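Local coordinates for aminotransferase, class I (PDB 2O1B), which probably catalyses the pyridoxal-5'-phosphate-dependent transfer of an amino group from an amino acid such as aspartate to a 2-oxo acid, at residues G224-D229 with G335-W340. Numbering follows the deposited sequence.
Sequences GAFGFD and GGIYVW
Two phenylalanine rings, F226 and F228, reach from one loop onto the backbone and first side chain of 335-340. The branch methyl CG2 of I337 sits over one face of the F226 ring, 4.1 Å from its centroid, in a CH-pi contact displaced toward the rim at CD1 and CE1. With chi1 63°, CG1 of I337 lies between its backbone N and carbonyl carbon and covers the centre of the Y338 ring, while CG2, anti to the carbonyl carbon, faces F226. The F228 ring is laid against glycine: G335 CA stands over its face, 4.0 Å from the centroid. G336 N donates to F226 O (3.2 Å, N-H...O 154°), approaching from above the carbonyl plane, and N232 ND2 is a second donor to that oxygen. G227 and G335 form a single beta bridge. In the fold type I architecture of PLP-dependent enzymes, to which class I aminotransferases belong, the contact joins the loop after strand 216-220 of the large mixed sheet to the lead-in of strand 338-342 in the small antiparallel sheet. Helix 302-325 packs on F226, F228 and I337; the I337 side chain is about 7 Å from bound PLP. G336 has a positive phi (80°), a conformation glycine adopts readily.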
ATOM      1  N   GLY A 224     -17.416   0.238  13.378  1.00 23.67           N
ATOM      2  CA  GLY A 224     -17.815  -0.805  14.309  1.00 23.17           C
ATOM      3  C   GLY A 224     -17.893  -0.377  15.760  1.00 22.87           C
ATOM      4  O   GLY A 224     -18.823  -0.782  16.467  1.00 23.18           O
ATOM      5  N   ALA A 225     -16.957   0.468  16.190  1.00 23.03           N
ATOM      6  CA  ALA A 225     -16.872   0.924  17.597  1.00 23.27           C
ATOM      7  C   ALA A 225     -17.984   1.895  18.012  1.00 23.33           C
ATOM      8  O   ALA A 225     -18.277   2.051  19.207  1.00 23.77           O
ATOM      9  CB  ALA A 225     -15.519   1.577  17.844  1.00 23.29           C
ATOM     10  N   PHE A 226     -18.577   2.561  17.020  1.00 23.61           N
ATOM     11  CA  PHE A 226     -19.507   3.664  17.235  1.00 23.17           C
ATOM     12  C   PHE A 226     -20.948   3.164  17.005  1.00 23.70           C
ATOM     13  O   PHE A 226     -21.466   3.192  15.888  1.00 22.52           O
ATOM     14  CB  PHE A 226     -19.122   4.845  16.311  1.00 24.08           C
ATOM     15  CG  PHE A 226     -17.669   5.302  16.465  1.00 23.74           C
ATOM     16  CD1 PHE A 226     -17.341   6.366  17.300  1.00 24.66           C
ATOM     17  CD2 PHE A 226     -16.632   4.647  15.782  1.00 24.74           C
ATOM     18  CE1 PHE A 226     -16.009   6.778  17.449  1.00 23.32           C
ATOM     19  CE2 PHE A 226     -15.310   5.043  15.931  1.00 22.95           C
ATOM     20  CZ  PHE A 226     -14.996   6.118  16.778  1.00 24.26           C
ATOM     21  N   GLY A 227     -21.571   2.671  18.080  1.00 23.50           N
ATOM     22  CA  GLY A 227     -22.936   2.142  18.027  1.00 23.76           C
ATOM     23  C   GLY A 227     -23.653   2.778  19.185  1.00 24.26           C
ATOM     24  O   GLY A 227     -23.277   2.554  20.340  1.00 24.21           O
ATOM     25  N   PHE A 228     -24.642   3.615  18.888  1.00 24.34           N
ATOM     26  CA  PHE A 228     -25.144   4.550  19.898  1.00 24.92           C
ATOM     27  C   PHE A 228     -26.201   3.971  20.823  1.00 25.25           C
ATOM     28  O   PHE A 228     -26.112   4.136  22.032  1.00 25.01           O
ATOM     29  CB  PHE A 228     -25.605   5.867  19.256  1.00 25.19           C
ATOM     30  CG  PHE A 228     -24.498   6.604  18.539  1.00 25.39           C
ATOM     31  CD1 PHE A 228     -24.738   7.264  17.353  1.00 26.20           C
ATOM     32  CD2 PHE A 228     -23.200   6.605  19.058  1.00 26.15           C
ATOM     33  CE1 PHE A 228     -23.699   7.940  16.692  1.00 26.38           C
ATOM     34  CE2 PHE A 228     -22.151   7.266  18.400  1.00 27.23           C
ATOM     35  CZ  PHE A 228     -22.402   7.934  17.229  1.00 24.81           C
ATOM     36  N   ASP A 229     -27.181   3.278  20.259  1.00 25.25           N
ATOM     37  CA  ASP A 229     -28.249   2.693  21.066  1.00 26.37           C
ATOM     38  C   ASP A 229     -28.143   1.168  21.194  1.00 26.67           C
ATOM     39  O   ASP A 229     -28.993   0.531  21.815  1.00 26.58           O
ATOM     40  CB  ASP A 229     -29.616   3.083  20.506  1.00 26.47           C
ATOM     41  CG  ASP A 229     -30.735   2.930  21.533  1.00 27.65           C
ATOM     42  OD1 ASP A 229     -31.840   2.490  21.138  1.00 28.48           O
ATOM     43  OD2 ASP A 229     -30.521   3.251  22.733  1.00 29.48           O
ATOM     44  N   GLY A 335     -25.177   5.315  14.370  1.00 24.18           N
ATOM     45  CA  GLY A 335     -23.767   5.035  14.607  1.00 24.61           C
ATOM     46  C   GLY A 335     -22.873   5.888  13.723  1.00 25.01           C
ATOM     47  O   GLY A 335     -23.355   6.729  12.950  1.00 24.99           O
ATOM     48  N   GLY A 336     -21.563   5.684  13.839  1.00 25.12           N
ATOM     49  CA  GLY A 336     -20.606   6.486  13.086  1.00 25.24           C
ATOM     50  C   GLY A 336     -20.382   7.829  13.747  1.00 25.94           C
ATOM     51  O   GLY A 336     -20.680   8.000  14.922  1.00 25.95           O
ATOM     52  N   ILE A 337     -19.861   8.787  12.990  1.00 25.92           N
ATOM     53  CA  ILE A 337     -19.468  10.069  13.558  1.00 26.22           C
ATOM     54  C   ILE A 337     -20.131  11.277  12.852  1.00 25.88           C
ATOM     55  O   ILE A 337     -19.701  12.410  13.041  1.00 25.54           O
ATOM     56  CB  ILE A 337     -17.914  10.218  13.573  1.00 26.65           C
ATOM     57  CG1 ILE A 337     -17.345  10.201  12.147  1.00 26.33           C
ATOM     58  CG2 ILE A 337     -17.258   9.114  14.455  1.00 26.83           C
ATOM     59  CD1 ILE A 337     -15.893  10.589  12.068  1.00 27.02           C
ATOM     60  N   TYR A 338     -21.177  11.026  12.058  1.00 25.80           N
ATOM     61  CA  TYR A 338     -21.808  12.080  11.246  1.00 25.59           C
ATOM     62  C   TYR A 338     -23.306  12.268  11.503  1.00 25.53           C
ATOM     63  O   TYR A 338     -23.971  11.387  12.067  1.00 25.86           O
ATOM     64  CB  TYR A 338     -21.608  11.814   9.747  1.00 25.64           C
ATOM     65  CG  TYR A 338     -20.253  11.276   9.350  1.00 26.09           C
ATOM     66  CD1 TYR A 338     -19.186  12.138   9.085  1.00 25.76           C
ATOM     67  CD2 TYR A 338     -20.043   9.904   9.209  1.00 26.55           C
ATOM     68  CE1 TYR A 338     -17.935  11.646   8.706  1.00 25.71           C
ATOM     69  CE2 TYR A 338     -18.798   9.404   8.832  1.00 26.35           C
ATOM     70  CZ  TYR A 338     -17.752  10.281   8.576  1.00 26.52           C
ATOM     71  OH  TYR A 338     -16.517   9.787   8.199  1.00 27.99           O
ATOM     72  N   VAL A 339     -23.836  13.419  11.080  1.00 25.09           N
ATOM     73  CA  VAL A 339     -25.285  13.558  10.871  1.00 24.44           C
ATOM     74  C   VAL A 339     -25.574  13.833   9.381  1.00 23.67           C
ATOM     75  O   VAL A 339     -24.864  14.598   8.735  1.00 23.85           O
ATOM     76  CB  VAL A 339     -25.934  14.598  11.832  1.00 25.13           C
ATOM     77  CG1 VAL A 339     -27.460  14.675  11.637  1.00 25.10           C
ATOM     78  CG2 VAL A 339     -25.633  14.241  13.288  1.00 23.94           C
ATOM     79  N   TRP A 340     -26.590  13.154   8.854  1.00 22.59           N
ATOM     80  CA  TRP A 340     -26.999  13.207   7.441  1.00 22.10           C
ATOM     81  C   TRP A 340     -28.158  14.196   7.406  1.00 22.15           C
ATOM     82  O   TRP A 340     -29.247  13.899   7.905  1.00 21.54           O
ATOM     83  CB  TRP A 340     -27.418  11.785   7.022  1.00 21.13           C
ATOM     84  CG  TRP A 340     -27.762  11.461   5.581  1.00 20.61           C
ATOM     85  CD1 TRP A 340     -28.888  10.820   5.148  1.00 19.77           C
ATOM     86  CD2 TRP A 340     -26.952  11.669   4.413  1.00 19.52           C
ATOM     87  NE1 TRP A 340     -28.848  10.632   3.788  1.00 18.72           N
ATOM     88  CE2 TRP A 340     -27.666  11.137   3.310  1.00 20.87           C
ATOM     89  CE3 TRP A 340     -25.691  12.241   4.191  1.00 19.06           C
ATOM     90  CZ2 TRP A 340     -27.176  11.196   2.003  1.00 19.86           C
ATOM     91  CZ3 TRP A 340     -25.198  12.297   2.881  1.00 19.53           C
ATOM     92  CH2 TRP A 340     -25.939  11.781   1.806  1.00 19.33           C
TER